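Local coordinates for protein putative hydrolase (PDB 3LHO) that probably acts as an iron(II)-dependent dioxygenase of the 2-oxoadipate dioxygenase/decarboxylase family, with nickel bound in this crystal, at residues S105-V119 and H135-E149. Residues are numbered along the deposited sequence; the frame is centred on the assembly and turned at random.
Sequences SPEVQKSIHGLIDQV and HWDVDKATYQALLAE
Ser105 meets Glu149 near the start of helix 106-116, which packs roughly antiparallel, at 127°, to helix 140-149 in a glyoxalase-clan fold. The carboxylate grips the N-cap residue with both oxygens on their syn lone pairs: Glu149 OE1 takes Ser105 N at 3.0 Å, nearly straight, and Glu149 OE2 takes Ser105 OG at 2.8 Å. That same OG accepts from Val108 N, so the acid probably steadies the cap and sits where the helix end would probably favour its negative charge. With an alanine at Glu149, Ser105 N would probably lose this acceptor and the capping hydroxyl would be freer to turn. Val108 CG2 lies against Glu149 OE2 at 3.4 Å. One turn on, Ser111 CB touches Leu146 CD1 and Thr142 CG2, while a water joins Ser111 OG to Thr142 OG1. Ile112 reaches Leu146 CD2 through CG1 and also packs on Phe47 of the central sheet. Leu115 CB lies over one face of the indole, 3.7 Å from Trp136 CG, in a CH-pi contact; the indole NE1 is bound to Ala157 O of helix 151-159. Gln118, extended beyond CG, crosses Trp136 with its amide 76° from the ring plane. Its NE2 donates back to Gly114 O, holding the amide so that Gln118 OE1 accepts from Asp137 N at 3.0 Å, the N-H coming in about 30° off the plane of that C=O. Val119 CG2 meets the indole edge, 3.6 Å from Trp136 CZ3.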
loop_
_atom_site.group_PDB
_atom_site.type_symbol
_atom_site.label_atom_id
_atom_site.label_comp_id
_atom_site.label_asym_id
_atom_site.label_seq_id
_atom_site.Cartn_x
_atom_site.Cartn_y
_atom_site.Cartn_z
ATOM N N SER A 105 20.793 6.493 9.704
ATOM C CA SER A 105 22.008 6.198 10.486
ATOM C C SER A 105 22.720 4.933 9.987
ATOM O O SER A 105 22.063 4.002 9.503
ATOM C CB SER A 105 21.686 6.043 11.995
ATOM O OG SER A 105 21.063 4.775 12.320
ATOM N N PRO A 106 24.061 4.899 10.085
ATOM C CA PRO A 106 24.819 3.674 9.752
ATOM C C PRO A 106 24.241 2.397 10.416
ATOM O O PRO A 106 24.216 1.332 9.818
ATOM C CB PRO A 106 26.224 3.987 10.282
ATOM C CG PRO A 106 26.325 5.548 10.153
ATOM C CD PRO A 106 24.950 6.047 10.416
ATOM N N GLU A 107 23.766 2.536 11.643
ATOM C CA GLU A 107 23.195 1.439 12.395
ATOM C C GLU A 107 21.878 0.963 11.786
ATOM O O GLU A 107 21.646 -0.242 11.633
ATOM C CB GLU A 107 23.029 1.858 13.872
ATOM C CG GLU A 107 24.405 2.147 14.564
ATOM C CD GLU A 107 24.934 3.604 14.413
ATOM O OE1 GLU A 107 24.345 4.410 13.674
ATOM O OE2 GLU A 107 25.962 3.937 15.040
ATOM N N VAL A 108 21.023 1.883 11.390
ATOM C CA VAL A 108 19.811 1.454 10.694
ATOM C C VAL A 108 20.114 0.802 9.304
ATOM O O VAL A 108 19.482 -0.182 8.914
ATOM C CB VAL A 108 18.839 2.638 10.573
ATOM C CG1 VAL A 108 17.765 2.360 9.536
ATOM C CG2 VAL A 108 18.217 2.901 11.954
ATOM N N GLN A 109 21.075 1.373 8.582
ATOM C CA GLN A 109 21.459 0.872 7.274
ATOM C C GLN A 109 21.932 -0.564 7.421
ATOM O O GLN A 109 21.504 -1.432 6.687
ATOM C CB GLN A 109 22.552 1.737 6.644
ATOM C CG GLN A 109 22.181 3.208 6.392
ATOM C CD GLN A 109 23.116 3.893 5.439
ATOM O OE1 GLN A 109 23.586 3.273 4.501
ATOM N NE2 GLN A 109 23.402 5.200 5.671
ATOM N N LYS A 110 22.778 -0.827 8.420
ATOM C CA LYS A 110 23.278 -2.177 8.648
ATOM C C LYS A 110 22.133 -3.110 8.983
ATOM O O LYS A 110 22.097 -4.251 8.479
ATOM C CB LYS A 110 24.343 -2.190 9.760
ATOM C CG LYS A 110 24.806 -3.598 10.207
ATOM C CD LYS A 110 26.127 -3.556 11.016
ATOM C CE LYS A 110 26.624 -4.968 11.361
ATOM N NZ LYS A 110 28.068 -4.992 11.822
ATOM N N SER A 111 21.187 -2.654 9.810
ATOM C CA SER A 111 20.076 -3.522 10.195
ATOM C C SER A 111 19.195 -3.878 9.000
ATOM O O SER A 111 18.783 -5.021 8.866
ATOM C CB SER A 111 19.218 -2.896 11.296
ATOM O OG SER A 111 19.913 -2.986 12.532
ATOM N N ILE A 112 18.911 -2.894 8.155
ATOM C CA ILE A 112 18.048 -3.093 6.990
ATOM C C ILE A 112 18.759 -4.046 6.034
ATOM O O ILE A 112 18.153 -5.043 5.615
ATOM C CB ILE A 112 17.672 -1.790 6.301
ATOM C CG1 ILE A 112 16.713 -0.983 7.195
ATOM C CG2 ILE A 112 17.033 -2.017 4.910
ATOM C CD1 ILE A 112 16.544 0.485 6.744
ATOM N N HIS A 113 20.049 -3.806 5.763
ATOM C CA HIS A 113 20.802 -4.749 4.915
ATOM C C HIS A 113 20.787 -6.144 5.464
ATOM O O HIS A 113 20.678 -7.118 4.707
ATOM C CB HIS A 113 22.228 -4.305 4.664
ATOM C CG HIS A 113 22.331 -3.286 3.599
ATOM N ND1 HIS A 113 22.317 -3.615 2.260
ATOM C CD2 HIS A 113 22.405 -1.940 3.664
ATOM C CE1 HIS A 113 22.418 -2.507 1.547
ATOM N NE2 HIS A 113 22.442 -1.476 2.375
ATOM N N GLY A 114 20.832 -6.263 6.784
ATOM C CA GLY A 114 20.802 -7.550 7.424
ATOM C C GLY A 114 19.532 -8.332 7.210
ATOM O O GLY A 114 19.555 -9.575 7.147
ATOM N N LEU A 115 18.402 -7.622 7.115
ATOM C CA LEU A 115 17.122 -8.286 6.846
ATOM C C LEU A 115 17.061 -8.724 5.387
ATOM O O LEU A 115 16.662 -9.826 5.087
ATOM C CB LEU A 115 15.960 -7.333 7.164
ATOM C CG LEU A 115 15.939 -6.645 8.561
ATOM C CD1 LEU A 115 14.686 -5.814 8.720
ATOM C CD2 LEU A 115 16.021 -7.626 9.709
ATOM N N ILE A 116 17.454 -7.840 4.483
ATOM C CA ILE A 116 17.347 -8.142 3.047
ATOM C C ILE A 116 18.359 -9.194 2.604
ATOM O O ILE A 116 18.101 -9.922 1.674
ATOM C CB ILE A 116 17.447 -6.880 2.204
ATOM C CG1 ILE A 116 16.335 -5.878 2.622
ATOM C CG2 ILE A 116 17.360 -7.214 0.690
ATOM C CD1 ILE A 116 14.939 -6.460 2.512
ATOM N N ASP A 117 19.488 -9.314 3.316
ATOM C CA ASP A 117 20.450 -10.367 3.045
ATOM C C ASP A 117 19.766 -11.680 3.230
ATOM O O ASP A 117 20.174 -12.668 2.640
ATOM C CB ASP A 117 21.654 -10.327 3.991
ATOM C CG ASP A 117 22.638 -9.261 3.638
ATOM O OD1 ASP A 117 22.500 -8.637 2.573
ATOM O OD2 ASP A 117 23.526 -9.014 4.480
ATOM N N GLN A 118 18.725 -11.739 4.038
ATOM C CA GLN A 118 18.060 -13.050 4.244
ATOM C C GLN A 118 17.053 -13.451 3.166
ATOM O O GLN A 118 16.594 -14.621 3.131
ATOM C CB GLN A 118 17.394 -13.094 5.611
ATOM C CG GLN A 118 18.376 -12.998 6.775
ATOM C CD GLN A 118 17.676 -12.728 8.106
ATOM O OE1 GLN A 118 16.940 -13.575 8.612
ATOM N NE2 GLN A 118 17.919 -11.546 8.690
ATOM N N VAL A 119 16.691 -12.501 2.308
ATOM C CA VAL A 119 15.800 -12.761 1.176
ATOM C C VAL A 119 16.532 -13.595 0.101
ATOM O O VAL A 119 17.554 -13.179 -0.441
ATOM C CB VAL A 119 15.306 -11.461 0.527
ATOM C CG1 VAL A 119 14.426 -11.776 -0.720
ATOM C CG2 VAL A 119 14.545 -10.577 1.547
ATOM N N HIS A 135 10.726 -12.433 5.085
ATOM C CA HIS A 135 11.719 -13.434 4.704
ATOM C C HIS A 135 12.883 -13.525 5.720
ATOM O O HIS A 135 13.844 -14.274 5.500
ATOM C CB HIS A 135 12.292 -13.094 3.337
ATOM C CG HIS A 135 11.304 -13.185 2.209
ATOM N ND1 HIS A 135 11.371 -14.161 1.231
ATOM C CD2 HIS A 135 10.256 -12.390 1.876
ATOM C CE1 HIS A 135 10.394 -13.970 0.356
ATOM N NE2 HIS A 135 9.699 -12.905 0.728
ATOM N N TRP A 136 12.794 -12.755 6.811
ATOM C CA TRP A 136 13.904 -12.551 7.737
ATOM C C TRP A 136 13.427 -12.721 9.172
ATOM O O TRP A 136 12.269 -12.492 9.468
ATOM C CB TRP A 136 14.521 -11.139 7.556
ATOM C CG TRP A 136 13.482 -10.107 7.456
ATOM C CD1 TRP A 136 12.836 -9.495 8.498
ATOM C CD2 TRP A 136 12.915 -9.574 6.258
ATOM N NE1 TRP A 136 11.894 -8.623 8.024
ATOM C CE2 TRP A 136 11.914 -8.647 6.652
ATOM C CE3 TRP A 136 13.142 -9.793 4.886
ATOM C CZ2 TRP A 136 11.161 -7.930 5.732
ATOM C CZ3 TRP A 136 12.387 -9.102 3.975
ATOM C CH2 TRP A 136 11.406 -8.158 4.404
ATOM N N ASP A 137 14.322 -13.217 10.015
ATOM C CA ASP A 137 14.216 -13.086 11.475
ATOM C C ASP A 137 14.507 -11.644 11.864
ATOM O O ASP A 137 15.407 -11.004 11.315
ATOM C CB ASP A 137 15.240 -13.955 12.170
ATOM C CG ASP A 137 14.949 -15.411 11.986
ATOM O OD1 ASP A 137 13.752 -15.752 12.001
ATOM O OD2 ASP A 137 15.895 -16.186 11.780
ATOM N N VAL A 138 13.747 -11.138 12.814
ATOM C CA VAL A 138 13.997 -9.796 13.314
ATOM C C VAL A 138 13.612 -9.750 14.790
ATOM O O VAL A 138 12.621 -10.380 15.207
ATOM C CB VAL A 138 13.258 -8.752 12.451
ATOM C CG1 VAL A 138 11.785 -9.085 12.285
ATOM C CG2 VAL A 138 13.478 -7.332 12.994
ATOM N N ASP A 139 14.406 -9.026 15.572
ATOM C CA ASP A 139 14.145 -8.897 17.023
ATOM C C ASP A 139 13.547 -7.524 17.370
ATOM O O ASP A 139 13.503 -6.612 16.533
ATOM C CB ASP A 139 15.393 -9.196 17.887
ATOM C CG ASP A 139 16.545 -8.209 17.681
ATOM O OD1 ASP A 139 16.400 -7.145 17.044
ATOM O OD2 ASP A 139 17.641 -8.556 18.151
ATOM N N LYS A 140 13.111 -7.384 18.615
ATOM C CA LYS A 140 12.375 -6.193 19.031
ATOM C C LYS A 140 13.254 -4.965 18.993
ATOM O O LYS A 140 12.789 -3.903 18.588
ATOM C CB LYS A 140 11.769 -6.385 20.434
ATOM C CG LYS A 140 10.689 -7.483 20.476
ATOM C CD LYS A 140 9.950 -7.545 21.816
ATOM C CE LYS A 140 10.739 -8.196 22.875
ATOM N NZ LYS A 140 10.015 -8.088 24.201
ATOM N N ALA A 141 14.524 -5.105 19.392
ATOM C CA ALA A 141 15.441 -3.959 19.451
ATOM C C ALA A 141 15.704 -3.428 18.058
ATOM O O ALA A 141 15.847 -2.196 17.867
ATOM C CB ALA A 141 16.787 -4.353 20.138
ATOM N N THR A 142 15.774 -4.336 17.090
ATOM C CA THR A 142 15.950 -3.941 15.665
ATOM C C THR A 142 14.739 -3.180 15.157
ATOM O O THR A 142 14.871 -2.102 14.564
ATOM C CB THR A 142 16.274 -5.154 14.782
ATOM O OG1 THR A 142 17.524 -5.714 15.200
ATOM C CG2 THR A 142 16.398 -4.742 13.302
ATOM N N TYR A 143 13.550 -3.731 15.406
ATOM C CA TYR A 143 12.316 -3.044 15.111
ATOM C C TYR A 143 12.276 -1.648 15.702
ATOM O O TYR A 143 11.948 -0.706 14.992
ATOM C CB TYR A 143 11.119 -3.848 15.591
ATOM C CG TYR A 143 9.812 -3.167 15.371
ATOM C CD1 TYR A 143 9.262 -3.078 14.106
ATOM C CD2 TYR A 143 9.082 -2.639 16.433
ATOM C CE1 TYR A 143 8.009 -2.457 13.893
ATOM C CE2 TYR A 143 7.834 -1.994 16.222
ATOM C CZ TYR A 143 7.303 -1.921 14.943
ATOM O OH TYR A 143 6.087 -1.287 14.715
ATOM N N GLN A 144 12.638 -1.503 16.986
ATOM C CA GLN A 144 12.628 -0.172 17.627
ATOM C C GLN A 144 13.617 0.815 17.045
ATOM O O GLN A 144 13.305 2.012 16.952
ATOM C CB GLN A 144 12.943 -0.275 19.141
ATOM C CG GLN A 144 11.796 -0.848 19.950
ATOM C CD GLN A 144 10.602 0.088 19.977
ATOM O OE1 GLN A 144 10.766 1.317 19.950
ATOM N NE2 GLN A 144 9.393 -0.486 20.007
ATOM N N ALA A 145 14.815 0.332 16.709
ATOM C CA ALA A 145 15.871 1.184 16.116
ATOM C C ALA A 145 15.376 1.733 14.773
ATOM O O ALA A 145 15.538 2.898 14.489
ATOM C CB ALA A 145 17.200 0.403 15.940
ATOM N N LEU A 146 14.745 0.878 13.965
ATOM C CA LEU A 146 14.168 1.327 12.686
ATOM C C LEU A 146 13.053 2.341 12.941
ATOM O O LEU A 146 13.027 3.442 12.331
ATOM C CB LEU A 146 13.645 0.134 11.866
ATOM C CG LEU A 146 14.621 -0.482 10.842
ATOM C CD1 LEU A 146 15.926 -1.011 11.472
ATOM C CD2 LEU A 146 13.906 -1.593 10.061
ATOM N N LEU A 147 12.164 1.987 13.870
ATOM C CA LEU A 147 10.994 2.795 14.180
ATOM C C LEU A 147 11.412 4.193 14.652
ATOM O O LEU A 147 10.751 5.134 14.330
ATOM C CB LEU A 147 10.099 2.051 15.199
ATOM C CG LEU A 147 8.709 2.587 15.538
ATOM C CD1 LEU A 147 7.775 2.661 14.305
ATOM C CD2 LEU A 147 8.076 1.740 16.625
ATOM N N ALA A 148 12.553 4.315 15.310
ATOM C CA ALA A 148 13.016 5.613 15.840
ATOM C C ALA A 148 13.349 6.588 14.717
ATOM O O ALA A 148 13.278 7.788 14.906
ATOM C CB ALA A 148 14.239 5.430 16.771
ATOM N N GLU A 149 13.708 6.072 13.551
ATOM C CA GLU A 149 14.072 6.933 12.427
ATOM C C GLU A 149 13.063 6.876 11.272
ATOM O O GLU A 149 12.944 7.830 10.529
ATOM C CB GLU A 149 15.453 6.542 11.925
ATOM C CG GLU A 149 16.553 6.911 12.881
ATOM C CD GLU A 149 17.909 6.492 12.381
ATOM O OE1 GLU A 149 18.144 6.632 11.163
ATOM O OE2 GLU A 149 18.723 5.985 13.189
HETATM O O HOH W 1 19.688 -5.446 13.213
HETATM O O HOH W 2 14.073 -16.322 3.670
#